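Local coordinates for glycosyl transferase (Staphylococcus aureus, PDB 5TZJ), which belongs to glycosyltransferase family 2, probably with a GT-A fold, and here holds uridine-diphosphate-N-acetylglucosamine, at residues D91-I96 / Y202-E207; V7-S12 / D44-I49. All blocks are in the same frame, centred on the assembly; numbering follows the deposited sequence.

Contact 1 of 2, residues D91-I96 / Y202-E207; sequences DSDDYI and YATKRE. With UD1 (uridine-diphosphate-N-acetylglucosamine), chain C.
Tyr202 CB lies over one face of the Tyr95 ring, 3.8 Å from its centroid, a CH-pi contact. The two rings are tilted by only 17° but slid apart, so they barely overlap. Tyr95 O sits at the edge of the Tyr202 ring, in its plane. The guanidinium of Arg206 has O1A of the ligand at its edge. The setting is a short antiparallel bridge beside the ligand pocket of a fold consistent with GT-A. Its Asp91-Ser92-Asp93 sequence fits the DXD motif of that fold and begins a type I turn. Tyr95 and Tyr202 form a hydrogen-bonded pair, N to O in both directions. Past the bridge, Thr204 N gives a straight bond (164°) to Asp94 OD1, from above the carboxylate plane. Tyr201 OH holds the other oxygen, Asp94 OD2. Arg206 bends at chi2 (91°), which carries NE to Asp93 OD2, a salt bridge with a weak bond of 3.0 Å. Glu209 O takes a bond from Arg206 NH1, and NH2 gives weak bonds to two oxygens of one phosphate. Asp91 OD2 accepts a bond of 2.6 Å from the ligand's O3'.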
ATOM      1  N   ASP A  91     -12.881   2.591   1.321  1.00 30.32           N
ATOM      2  CA  ASP A  91     -13.037   2.361   2.747  1.00 30.49           C
ATOM      3  C   ASP A  91     -14.226   3.118   3.310  1.00 31.77           C
ATOM      4  O   ASP A  91     -14.668   4.145   2.768  1.00 34.12           O
ATOM      5  CB  ASP A  91     -11.770   2.743   3.485  1.00 33.62           C
ATOM      6  CG  ASP A  91     -10.651   1.789   3.174  1.00 38.35           C
ATOM      7  OD1 ASP A  91     -10.961   0.653   2.698  1.00 38.62           O
ATOM      8  OD2 ASP A  91      -9.498   2.167   3.419  1.00 38.68           O
ATOM      9  N   SER A  92     -14.771   2.561   4.402  1.00 30.31           N
ATOM     10  CA  SER A  92     -16.092   2.952   4.872  1.00 30.68           C
ATOM     11  C   SER A  92     -16.154   4.410   5.317  1.00 32.46           C
ATOM     12  O   SER A  92     -17.243   4.998   5.332  1.00 33.11           O
ATOM     13  CB  SER A  92     -16.523   2.019   6.006  1.00 30.41           C
ATOM     14  OG  SER A  92     -15.643   2.117   7.105  1.00 33.13           O
ATOM     15  N   ASP A  93     -15.024   5.003   5.692  1.00 31.83           N
ATOM     16  CA  ASP A  93     -14.960   6.387   6.135  1.00 36.60           C
ATOM     17  C   ASP A  93     -14.515   7.338   5.029  1.00 38.39           C
ATOM     18  O   ASP A  93     -14.239   8.512   5.311  1.00 40.09           O
ATOM     19  CB  ASP A  93     -14.015   6.493   7.333  1.00 39.22           C
ATOM     20  CG  ASP A  93     -12.634   5.898   7.030  1.00 46.45           C
ATOM     21  OD1 ASP A  93     -12.467   5.315   5.925  1.00 48.48           O
ATOM     22  OD2 ASP A  93     -11.728   5.977   7.894  1.00 47.48           O
ATOM     23  N   ASP A  94     -14.435   6.873   3.781  1.00 39.95           N
ATOM     24  CA  ASP A  94     -14.055   7.736   2.652  1.00 41.07           C
ATOM     25  C   ASP A  94     -15.267   7.956   1.739  1.00 40.93           C
ATOM     26  O   ASP A  94     -16.356   7.442   1.984  1.00 36.61           O
ATOM     27  CB  ASP A  94     -12.867   7.138   1.888  1.00 33.54           C
ATOM     28  CG  ASP A  94     -11.633   6.951   2.776  1.00 41.66           C
ATOM     29  OD1 ASP A  94     -11.505   7.703   3.773  1.00 41.33           O
ATOM     30  OD2 ASP A  94     -10.813   6.041   2.491  1.00 31.72           O
ATOM     31  N   TYR A  95     -15.083   8.748   0.687  1.00 39.37           N
ATOM     32  CA  TYR A  95     -16.106   8.883  -0.342  1.00 43.05           C
ATOM     33  C   TYR A  95     -15.415   9.241  -1.648  1.00 42.70           C
ATOM     34  O   TYR A  95     -14.196   9.429  -1.692  1.00 41.41           O
ATOM     35  CB  TYR A  95     -17.190   9.917   0.046  1.00 48.26           C
ATOM     36  CG  TYR A  95     -16.635  11.228   0.560  1.00 52.74           C
ATOM     37  CD1 TYR A  95     -16.267  11.365   1.890  1.00 53.22           C
ATOM     38  CD2 TYR A  95     -16.482  12.326  -0.285  1.00 54.62           C
ATOM     39  CE1 TYR A  95     -15.749  12.550   2.362  1.00 55.73           C
ATOM     40  CE2 TYR A  95     -15.978  13.517   0.188  1.00 55.64           C
ATOM     41  CZ  TYR A  95     -15.601  13.607   1.514  1.00 58.67           C
ATOM     42  OH  TYR A  95     -15.097  14.788   2.013  1.00 68.15           O
ATOM     43  N   ILE A  96     -16.201   9.315  -2.730  1.00 42.54           N
ATOM     44  CA  ILE A  96     -15.637   9.475  -4.066  1.00 40.91           C
ATOM     45  C   ILE A  96     -16.401  10.561  -4.829  1.00 43.37           C
ATOM     46  O   ILE A  96     -17.563  10.867  -4.538  1.00 44.35           O
ATOM     47  CB  ILE A  96     -15.624   8.134  -4.856  1.00 40.88           C
ATOM     48  CG1 ILE A  96     -17.040   7.618  -5.103  1.00 40.10           C
ATOM     49  CG2 ILE A  96     -14.837   7.030  -4.080  1.00 42.27           C
ATOM     50  CD1 ILE A  96     -17.114   6.497  -6.125  1.00 39.48           C
ATOM     51  N   TYR A 202     -11.621  10.726  -2.033  1.00 38.59           N
ATOM     52  CA  TYR A 202     -11.473  11.526  -0.819  1.00 39.82           C
ATOM     53  C   TYR A 202     -11.215  10.629   0.387  1.00 41.42           C
ATOM     54  O   TYR A 202     -12.059   9.792   0.756  1.00 42.42           O
ATOM     55  CB  TYR A 202     -12.711  12.395  -0.586  1.00 44.20           C
ATOM     56  CG  TYR A 202     -12.977  13.328  -1.723  1.00 47.16           C
ATOM     57  CD1 TYR A 202     -13.797  12.945  -2.774  1.00 50.26           C
ATOM     58  CD2 TYR A 202     -12.400  14.580  -1.762  1.00 49.17           C
ATOM     59  CE1 TYR A 202     -14.055  13.796  -3.835  1.00 54.41           C
ATOM     60  CE2 TYR A 202     -12.656  15.453  -2.821  1.00 53.75           C
ATOM     61  CZ  TYR A 202     -13.478  15.046  -3.856  1.00 55.08           C
ATOM     62  OH  TYR A 202     -13.735  15.885  -4.906  1.00 59.10           O
ATOM     63  N   ALA A 203     -10.067  10.820   1.017  1.00 41.74           N
ATOM     64  CA  ALA A 203      -9.665  10.047   2.181  1.00 39.34           C
ATOM     65  C   ALA A 203      -9.758  10.953   3.409  1.00 44.42           C
ATOM     66  O   ALA A 203      -9.139  12.023   3.452  1.00 45.48           O
ATOM     67  CB  ALA A 203      -8.258   9.480   1.983  1.00 37.23           C
ATOM     68  N   THR A 204     -10.571  10.544   4.381  1.00 45.87           N
ATOM     69  CA  THR A 204     -10.835  11.328   5.574  1.00 47.77           C
ATOM     70  C   THR A 204      -9.905  10.929   6.719  1.00 50.35           C
ATOM     71  O   THR A 204      -9.200   9.920   6.669  1.00 47.52           O
ATOM     72  CB  THR A 204     -12.286  11.146   6.011  1.00 46.63           C
ATOM     73  OG1 THR A 204     -12.570   9.736   6.125  1.00 44.00           O
ATOM     74  CG2 THR A 204     -13.235  11.792   5.008  1.00 45.24           C
ATOM     75  N   LYS A 205      -9.923  11.744   7.773  1.00 56.59           N
ATOM     76  CA  LYS A 205      -9.393  11.351   9.078  1.00 63.70           C
ATOM     77  C   LYS A 205     -10.473  11.610  10.127  1.00 69.24           C
ATOM     78  O   LYS A 205     -10.563  12.708  10.690  1.00 71.62           O
ATOM     79  CB  LYS A 205      -8.097  12.075   9.413  1.00 67.74           C
ATOM     80  CG  LYS A 205      -7.078  11.124  10.037  1.00 71.14           C
ATOM     81  CD  LYS A 205      -6.994   9.803   9.220  1.00 67.55           C
ATOM     82  CE  LYS A 205      -6.098   8.756   9.871  1.00 66.18           C
ATOM     83  NZ  LYS A 205      -4.773   9.306  10.261  1.00 66.90           N
ATOM     84  N   ARG A 206     -11.300  10.592  10.365  1.00 69.96           N
ATOM     85  CA  ARG A 206     -12.199  10.559  11.512  1.00 73.03           C
ATOM     86  C   ARG A 206     -11.409  10.021  12.710  1.00 77.38           C
ATOM     87  O   ARG A 206     -10.189   9.845  12.642  1.00 75.15           O
ATOM     88  CB  ARG A 206     -13.454   9.750  11.175  1.00 67.92           C
ATOM     89  CG  ARG A 206     -13.223   8.425  10.427  1.00 62.48           C
ATOM     90  CD  ARG A 206     -13.048   7.252  11.386  1.00 60.77           C
ATOM     91  NE  ARG A 206     -12.593   6.031  10.720  1.00 58.50           N
ATOM     92  CZ  ARG A 206     -11.805   5.126  11.298  1.00 56.41           C
ATOM     93  NH1 ARG A 206     -11.385   5.325  12.542  1.00 58.47           N
ATOM     94  NH2 ARG A 206     -11.425   4.033  10.640  1.00 51.24           N
ATOM     95  N   GLU A 207     -12.074   9.765  13.839  1.00 81.62           N
ATOM     96  CA  GLU A 207     -11.359   9.217  14.988  1.00 86.73           C
ATOM     97  C   GLU A 207     -12.047   7.956  15.503  1.00 88.49           C
ATOM     98  O   GLU A 207     -13.082   7.519  14.987  1.00 88.78           O
ATOM     99  CB  GLU A 207     -11.186  10.263  16.088  1.00 93.45           C
ATOM    100  CG  GLU A 207     -10.706  11.583  15.548  1.00 95.59           C
ATOM    101  CD  GLU A 207     -11.102  12.724  16.438  1.00102.33           C
ATOM    102  OE1 GLU A 207     -10.200  13.369  17.025  1.00105.97           O
ATOM    103  OE2 GLU A 207     -12.324  12.950  16.586  1.00103.43           O
TER
HETATM  104  C1' UD1 C 401      -5.526   2.855   5.424  1.00 53.83           C
HETATM  105  C2' UD1 C 401      -5.753   2.453   3.972  1.00 53.20           C
HETATM  106  C3' UD1 C 401      -6.683   1.287   3.995  1.00 49.49           C
HETATM  107  C4' UD1 C 401      -5.899   0.135   4.519  1.00 45.50           C
HETATM  108  C5' UD1 C 401      -5.651   0.387   6.008  1.00 47.92           C
HETATM  109  C6' UD1 C 401      -4.831  -0.720   6.603  1.00 46.01           C
HETATM  110  C7' UD1 C 401      -5.378   4.470   2.525  1.00 51.57           C
HETATM  111  C8' UD1 C 401      -3.884   4.240   2.664  1.00 52.02           C
HETATM  112  N2' UD1 C 401      -6.308   3.592   3.190  1.00 51.45           N
HETATM  113  O1' UD1 C 401      -6.744   3.296   5.899  1.00 51.77           O
HETATM  114  O3' UD1 C 401      -7.283   1.029   2.693  1.00 47.84           O
HETATM  115  O4' UD1 C 401      -6.611  -1.069   4.310  1.00 46.38           O
HETATM  116  O5' UD1 C 401      -4.949   1.687   6.197  1.00 53.01           O
HETATM  117  O6' UD1 C 401      -3.775  -1.048   5.734  1.00 43.70           O
HETATM  118  O7' UD1 C 401      -5.801   5.373   1.897  1.00 53.41           O
HETATM  119  N1  UD1 C 401     -12.196  -2.620   8.553  1.00 32.82           N
HETATM  120  C2  UD1 C 401     -12.739  -4.008   8.536  1.00 30.65           C
HETATM  121  N3  UD1 C 401     -12.472  -4.944   9.673  1.00 27.32           N
HETATM  122  C4  UD1 C 401     -11.659  -4.473  10.791  1.00 31.60           C
HETATM  123  C5  UD1 C 401     -11.093  -3.084  10.791  1.00 33.91           C
HETATM  124  C6  UD1 C 401     -11.368  -2.168   9.658  1.00 35.71           C
HETATM  125  O2  UD1 C 401     -13.387  -4.363   7.626  1.00 30.50           O
HETATM  126  O4  UD1 C 401     -11.448  -5.214  11.695  1.00 28.67           O
HETATM  127  C1B UD1 C 401     -12.429  -1.773   7.411  1.00 34.79           C
HETATM  128  C2B UD1 C 401     -12.873  -0.251   7.772  1.00 33.95           C
HETATM  129  O2' UD1 C 401     -14.328  -0.227   8.051  1.00 31.68           O
HETATM  130  C3B UD1 C 401     -12.495   0.458   6.708  1.00 30.75           C
HETATM  131  C4B UD1 C 401     -11.260  -0.267   6.133  1.00 34.18           C
HETATM  132  O4B UD1 C 401     -11.272  -1.673   6.759  1.00 33.51           O
HETATM  133  O3B UD1 C 401     -13.531   0.414   5.615  1.00 30.57           O
HETATM  134  C5B UD1 C 401     -10.008   0.332   6.460  1.00 36.94           C
HETATM  135  O5B UD1 C 401      -9.861   0.389   7.853  1.00 36.07           O
HETATM  136  PA  UD1 C 401      -9.465   1.860   8.487  1.00 42.78           P
HETATM  137  O1A UD1 C 401      -9.639   1.844   9.984  1.00 41.20           O
HETATM  138  O2A UD1 C 401     -10.303   2.945   7.836  1.00 42.52           O
HETATM  139  O3A UD1 C 401      -7.869   2.053   8.042  1.00 48.33           O
HETATM  140  PB  UD1 C 401      -7.117   3.425   7.505  1.00 48.63           P
HETATM  141  O1B UD1 C 401      -7.938   4.683   7.677  1.00 48.78           O
HETATM  142  O2B UD1 C 401      -5.923   3.468   8.446  1.00 47.96           O
HETATM  143  O   HOH W   1      -9.702   7.070   5.900  1.00 43.49           O

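Contact 2 of 2, residues V7-S12 / D44-I49; sequences VPTYNS and DQTLQI. With UD1 (uridine-diphosphate-N-acetylglucosamine), chain C.
Asp44 holds CG between its backbone N and its carbonyl carbon (chi1 64°), which lays the carboxylate against the backbone of Asn11. Thr46 turns OG1 beside its own N (chi1 -69°), where it meets both this carboxylate and Ser12 N. Two bonds grip Asp44 OD1. Thr46 OG1 donates over 2.6 Å from the syn side, tilted somewhat out of the carboxylate plane. Thr46 N donates over 3.1 Å from well above that plane, on the same face. The second bond makes an Asx turn, just as the chain enters helix 46-51 with Gln45 at the N-cap. The hydroxyl proton of Thr46 is thus spent on Asp44. Its oxygen accepts a weak, bent bond from Ser12 N, 2.8 Å away.

The contact belongs to the Rossmann-like part of the probable GT-A domain. Strand 3-9 runs parallel to strand 33-39, and the loops at the ends of both strands meet here. Asp44 OD2 lies 3.0 Å from Asn11 C and accepts a bond from Glu13 N. The Asn11 side chain crosses that of Asp44 obliquely, with amide and carboxylate planes turned 73° apart. Asn11 OD1 takes a weak bond from Asp44 N and another bond from Thr43 N, so one amide oxygen links the loop to two successive backbone groups. Deeper in, Thr46 CG2 packs alongside the side chain of Thr9, whose OG1 is bonded to Asp39.

Segment 7-12 also faces the ligand. Pro8 O accepts from the ribose hydroxyl O3B, 2.7 Å away, and from O2'. Tyr10 brings CB and ring atom CD2 near the uracil. Ser12 OG accepts a bond of 3.1 Å from Tyr10 N, two residues back, and is also bonded to Ser92 OG.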
ATOM      1  N   VAL A   7     -16.606  -2.387  -0.296  1.00 32.69           N
ATOM      2  CA  VAL A   7     -16.590  -1.609   0.941  1.00 32.51           C
ATOM      3  C   VAL A   7     -16.541  -2.564   2.118  1.00 30.74           C
ATOM      4  O   VAL A   7     -17.556  -3.194   2.438  1.00 27.82           O
ATOM      5  CB  VAL A   7     -17.845  -0.722   1.066  1.00 35.53           C
ATOM      6  CG1 VAL A   7     -17.780   0.114   2.368  1.00 35.25           C
ATOM      7  CG2 VAL A   7     -18.001   0.156  -0.175  1.00 30.41           C
ATOM      8  N   PRO A   8     -15.403  -2.722   2.783  1.00 28.32           N
ATOM      9  CA  PRO A   8     -15.412  -3.452   4.062  1.00 26.63           C
ATOM     10  C   PRO A   8     -15.894  -2.508   5.153  1.00 27.02           C
ATOM     11  O   PRO A   8     -15.462  -1.358   5.211  1.00 29.68           O
ATOM     12  CB  PRO A   8     -13.941  -3.847   4.271  1.00 24.92           C
ATOM     13  CG  PRO A   8     -13.109  -2.643   3.533  1.00 25.12           C
ATOM     14  CD  PRO A   8     -14.098  -2.198   2.390  1.00 26.00           C
ATOM     15  N   THR A   9     -16.791  -2.971   6.033  1.00 26.90           N
ATOM     16  CA  THR A   9     -17.248  -2.103   7.122  1.00 28.92           C
ATOM     17  C   THR A   9     -16.970  -2.726   8.492  1.00 29.34           C
ATOM     18  O   THR A   9     -16.967  -3.958   8.644  1.00 27.81           O
ATOM     19  CB  THR A   9     -18.759  -1.793   7.014  1.00 29.59           C
ATOM     20  OG1 THR A   9     -19.509  -3.009   7.136  1.00 30.52           O
ATOM     21  CG2 THR A   9     -19.085  -1.138   5.659  1.00 30.29           C
ATOM     22  N   TYR A  10     -16.775  -1.859   9.502  1.00 27.97           N
ATOM     23  CA  TYR A  10     -16.562  -2.316  10.889  1.00 28.02           C
ATOM     24  C   TYR A  10     -16.940  -1.180  11.834  1.00 32.45           C
ATOM     25  O   TYR A  10     -16.162  -0.240  11.996  1.00 31.59           O
ATOM     26  CB  TYR A  10     -15.136  -2.772  11.160  1.00 31.46           C
ATOM     27  CG  TYR A  10     -15.002  -3.344  12.594  1.00 34.46           C
ATOM     28  CD1 TYR A  10     -15.988  -4.196  13.117  1.00 38.50           C
ATOM     29  CD2 TYR A  10     -13.941  -2.996  13.424  1.00 38.75           C
ATOM     30  CE1 TYR A  10     -15.900  -4.705  14.392  1.00 41.91           C
ATOM     31  CE2 TYR A  10     -13.840  -3.517  14.730  1.00 37.09           C
ATOM     32  CZ  TYR A  10     -14.826  -4.363  15.196  1.00 40.84           C
ATOM     33  OH  TYR A  10     -14.760  -4.886  16.464  1.00 44.93           O
ATOM     34  N   ASN A  11     -18.131  -1.278  12.456  1.00 37.55           N
ATOM     35  CA  ASN A  11     -18.613  -0.241  13.374  1.00 32.35           C
ATOM     36  C   ASN A  11     -18.500   1.144  12.727  1.00 36.18           C
ATOM     37  O   ASN A  11     -18.015   2.117  13.314  1.00 34.62           O
ATOM     38  CB  ASN A  11     -17.869  -0.318  14.705  1.00 33.58           C
ATOM     39  CG  ASN A  11     -18.267  -1.563  15.506  1.00 38.23           C
ATOM     40  OD1 ASN A  11     -19.377  -2.094  15.328  1.00 36.83           O
ATOM     41  ND2 ASN A  11     -17.381  -2.023  16.391  1.00 32.12           N
ATOM     42  N   SER A  12     -19.004   1.218  11.499  1.00 32.82           N
ATOM     43  CA  SER A  12     -18.885   2.376  10.626  1.00 37.84           C
ATOM     44  C   SER A  12     -20.135   3.239  10.638  1.00 37.38           C
ATOM     45  O   SER A  12     -20.387   3.957   9.666  1.00 37.55           O
ATOM     46  CB  SER A  12     -18.604   1.913   9.195  1.00 36.17           C
ATOM     47  OG  SER A  12     -17.447   1.112   9.109  1.00 35.68           O
ATOM     48  N   ASP A  44     -22.694  -2.093  15.875  1.00 37.45           N
ATOM     49  CA  ASP A  44     -23.517  -0.902  15.858  1.00 39.30           C
ATOM     50  C   ASP A  44     -24.572  -1.046  14.760  1.00 39.82           C
ATOM     51  O   ASP A  44     -24.810  -2.149  14.253  1.00 39.15           O
ATOM     52  CB  ASP A  44     -22.624   0.336  15.700  1.00 38.91           C
ATOM     53  CG  ASP A  44     -21.882   0.373  14.373  1.00 40.04           C
ATOM     54  OD1 ASP A  44     -22.017  -0.556  13.544  1.00 40.02           O
ATOM     55  OD2 ASP A  44     -21.135   1.346  14.164  1.00 40.09           O
ATOM     56  N   GLN A  45     -25.188   0.063  14.368  1.00 41.19           N
ATOM     57  CA  GLN A  45     -26.253   0.055  13.371  1.00 50.34           C
ATOM     58  C   GLN A  45     -25.729   0.204  11.946  1.00 40.50           C
ATOM     59  O   GLN A  45     -26.491   0.631  11.058  1.00 41.48           O
ATOM     60  CB  GLN A  45     -27.273   1.153  13.675  1.00 50.41           C
ATOM     61  CG  GLN A  45     -28.112   0.909  14.937  1.00 60.02           C
ATOM     62  CD  GLN A  45     -29.030  -0.302  14.817  1.00 65.37           C
ATOM     63  OE1 GLN A  45     -28.624  -1.440  15.107  1.00 64.61           O
ATOM     64  NE2 GLN A  45     -30.273  -0.068  14.365  1.00 70.83           N
ATOM     65  N   THR A  46     -24.450  -0.142  11.710  1.00 38.26           N
ATOM     66  CA  THR A  46     -23.880  -0.018  10.369  1.00 38.15           C
ATOM     67  C   THR A  46     -24.799  -0.667   9.331  1.00 37.47           C
ATOM     68  O   THR A  46     -25.125  -0.045   8.311  1.00 39.55           O
ATOM     69  CB  THR A  46     -22.457  -0.620  10.308  1.00 35.64           C
ATOM     70  OG1 THR A  46     -21.529   0.185  11.056  1.00 37.75           O
ATOM     71  CG2 THR A  46     -21.930  -0.694   8.858  1.00 34.26           C
ATOM     72  N   LEU A  47     -25.276  -1.896   9.605  1.00 38.39           N
ATOM     73  CA  LEU A  47     -25.995  -2.646   8.576  1.00 41.78           C
ATOM     74  C   LEU A  47     -27.386  -2.083   8.326  1.00 41.90           C
ATOM     75  O   LEU A  47     -27.876  -2.125   7.185  1.00 41.05           O
ATOM     76  CB  LEU A  47     -26.094  -4.127   8.945  1.00 48.76           C
ATOM     77  CG  LEU A  47     -24.863  -5.004   8.636  1.00 48.76           C
ATOM     78  CD1 LEU A  47     -25.278  -6.485   8.754  1.00 54.66           C
ATOM     79  CD2 LEU A  47     -24.275  -4.728   7.294  1.00 43.47           C
ATOM     80  N   GLN A  48     -28.040  -1.568   9.370  1.00 41.97           N
ATOM     81  CA  GLN A  48     -29.346  -0.959   9.164  1.00 46.53           C
ATOM     82  C   GLN A  48     -29.224   0.323   8.356  1.00 44.68           C
ATOM     83  O   GLN A  48     -30.112   0.625   7.553  1.00 46.21           O
ATOM     84  CB  GLN A  48     -30.033  -0.705  10.506  1.00 48.37           C
ATOM     85  CG  GLN A  48     -30.362  -1.997  11.271  1.00 55.01           C
ATOM     86  CD  GLN A  48     -29.254  -2.451  12.239  1.00 60.35           C
ATOM     87  OE1 GLN A  48     -28.050  -2.375  11.943  1.00 58.51           O
ATOM     88  NE2 GLN A  48     -29.672  -2.952  13.410  1.00 64.13           N
ATOM     89  N   ILE A  49     -28.122   1.069   8.514  1.00 43.30           N
ATOM     90  CA  ILE A  49     -27.916   2.226   7.634  1.00 47.90           C
ATOM     91  C   ILE A  49     -27.659   1.774   6.199  1.00 47.56           C
ATOM     92  O   ILE A  49     -28.240   2.321   5.253  1.00 48.00           O
ATOM     93  CB  ILE A  49     -26.788   3.130   8.159  1.00 47.11           C
ATOM     94  CG1 ILE A  49     -27.199   3.705   9.520  1.00 54.08           C
ATOM     95  CG2 ILE A  49     -26.553   4.271   7.203  1.00 44.83           C
ATOM     96  CD1 ILE A  49     -26.055   4.307  10.307  1.00 54.68           C
TER
HETATM   97  C1' UD1 C 401      -5.526   2.855   5.424  1.00 53.83           C
HETATM   98  C2' UD1 C 401      -5.753   2.453   3.972  1.00 53.20           C
HETATM   99  C3' UD1 C 401      -6.683   1.287   3.995  1.00 49.49           C
HETATM  100  C4' UD1 C 401      -5.899   0.135   4.519  1.00 45.50           C
HETATM  101  C5' UD1 C 401      -5.651   0.387   6.008  1.00 47.92           C
HETATM  102  C6' UD1 C 401      -4.831  -0.720   6.603  1.00 46.01           C
HETATM  103  C7' UD1 C 401      -5.378   4.470   2.525  1.00 51.57           C
HETATM  104  C8' UD1 C 401      -3.884   4.240   2.664  1.00 52.02           C
HETATM  105  N2' UD1 C 401      -6.308   3.592   3.190  1.00 51.45           N
HETATM  106  O1' UD1 C 401      -6.744   3.296   5.899  1.00 51.77           O
HETATM  107  O3' UD1 C 401      -7.283   1.029   2.693  1.00 47.84           O
HETATM  108  O4' UD1 C 401      -6.611  -1.069   4.310  1.00 46.38           O
HETATM  109  O5' UD1 C 401      -4.949   1.687   6.197  1.00 53.01           O
HETATM  110  O6' UD1 C 401      -3.775  -1.048   5.734  1.00 43.70           O
HETATM  111  O7' UD1 C 401      -5.801   5.373   1.897  1.00 53.41           O
HETATM  112  N1  UD1 C 401     -12.196  -2.620   8.553  1.00 32.82           N
HETATM  113  C2  UD1 C 401     -12.739  -4.008   8.536  1.00 30.65           C
HETATM  114  N3  UD1 C 401     -12.472  -4.944   9.673  1.00 27.32           N
HETATM  115  C4  UD1 C 401     -11.659  -4.473  10.791  1.00 31.60           C
HETATM  116  C5  UD1 C 401     -11.093  -3.084  10.791  1.00 33.91           C
HETATM  117  C6  UD1 C 401     -11.368  -2.168   9.658  1.00 35.71           C
HETATM  118  O2  UD1 C 401     -13.387  -4.363   7.626  1.00 30.50           O
HETATM  119  O4  UD1 C 401     -11.448  -5.214  11.695  1.00 28.67           O
HETATM  120  C1B UD1 C 401     -12.429  -1.773   7.411  1.00 34.79           C
HETATM  121  C2B UD1 C 401     -12.873  -0.251   7.772  1.00 33.95           C
HETATM  122  O2' UD1 C 401     -14.328  -0.227   8.051  1.00 31.68           O
HETATM  123  C3B UD1 C 401     -12.495   0.458   6.708  1.00 30.75           C
HETATM  124  C4B UD1 C 401     -11.260  -0.267   6.133  1.00 34.18           C
HETATM  125  O4B UD1 C 401     -11.272  -1.673   6.759  1.00 33.51           O
HETATM  126  O3B UD1 C 401     -13.531   0.414   5.615  1.00 30.57           O
HETATM  127  C5B UD1 C 401     -10.008   0.332   6.460  1.00 36.94           C
HETATM  128  O5B UD1 C 401      -9.861   0.389   7.853  1.00 36.07           O
HETATM  129  PA  UD1 C 401      -9.465   1.860   8.487  1.00 42.78           P
HETATM  130  O1A UD1 C 401      -9.639   1.844   9.984  1.00 41.20           O
HETATM  131  O2A UD1 C 401     -10.303   2.945   7.836  1.00 42.52           O
HETATM  132  O3A UD1 C 401      -7.869   2.053   8.042  1.00 48.33           O
HETATM  133  PB  UD1 C 401      -7.117   3.425   7.505  1.00 48.63           P
HETATM  134  O1B UD1 C 401      -7.938   4.683   7.677  1.00 48.78           O
HETATM  135  O2B UD1 C 401      -5.923   3.468   8.446  1.00 47.96           O

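From the N terminus, strand 3-9 leads into segment 7-12. The chain then passes through helix 16-24 and strand 33-39 before 44-49 returns to it, and contact 2 closes this loop of 31 residues. Contact 1 opens later, after strand 86-89, and closes across 105 residues when strand 201-203 comes back to strand 95-96. The two loops therefore follow in series, neither nested nor crossed. Contact 2 ties the start of helix 46-51 to the end of strand 3-9. Contact 1 joins the turn after strand 86-89 to the loop after strand 201-203. They meet where the turn at 91-94 packs on Pro8 and Thr9, and both touch the ligand.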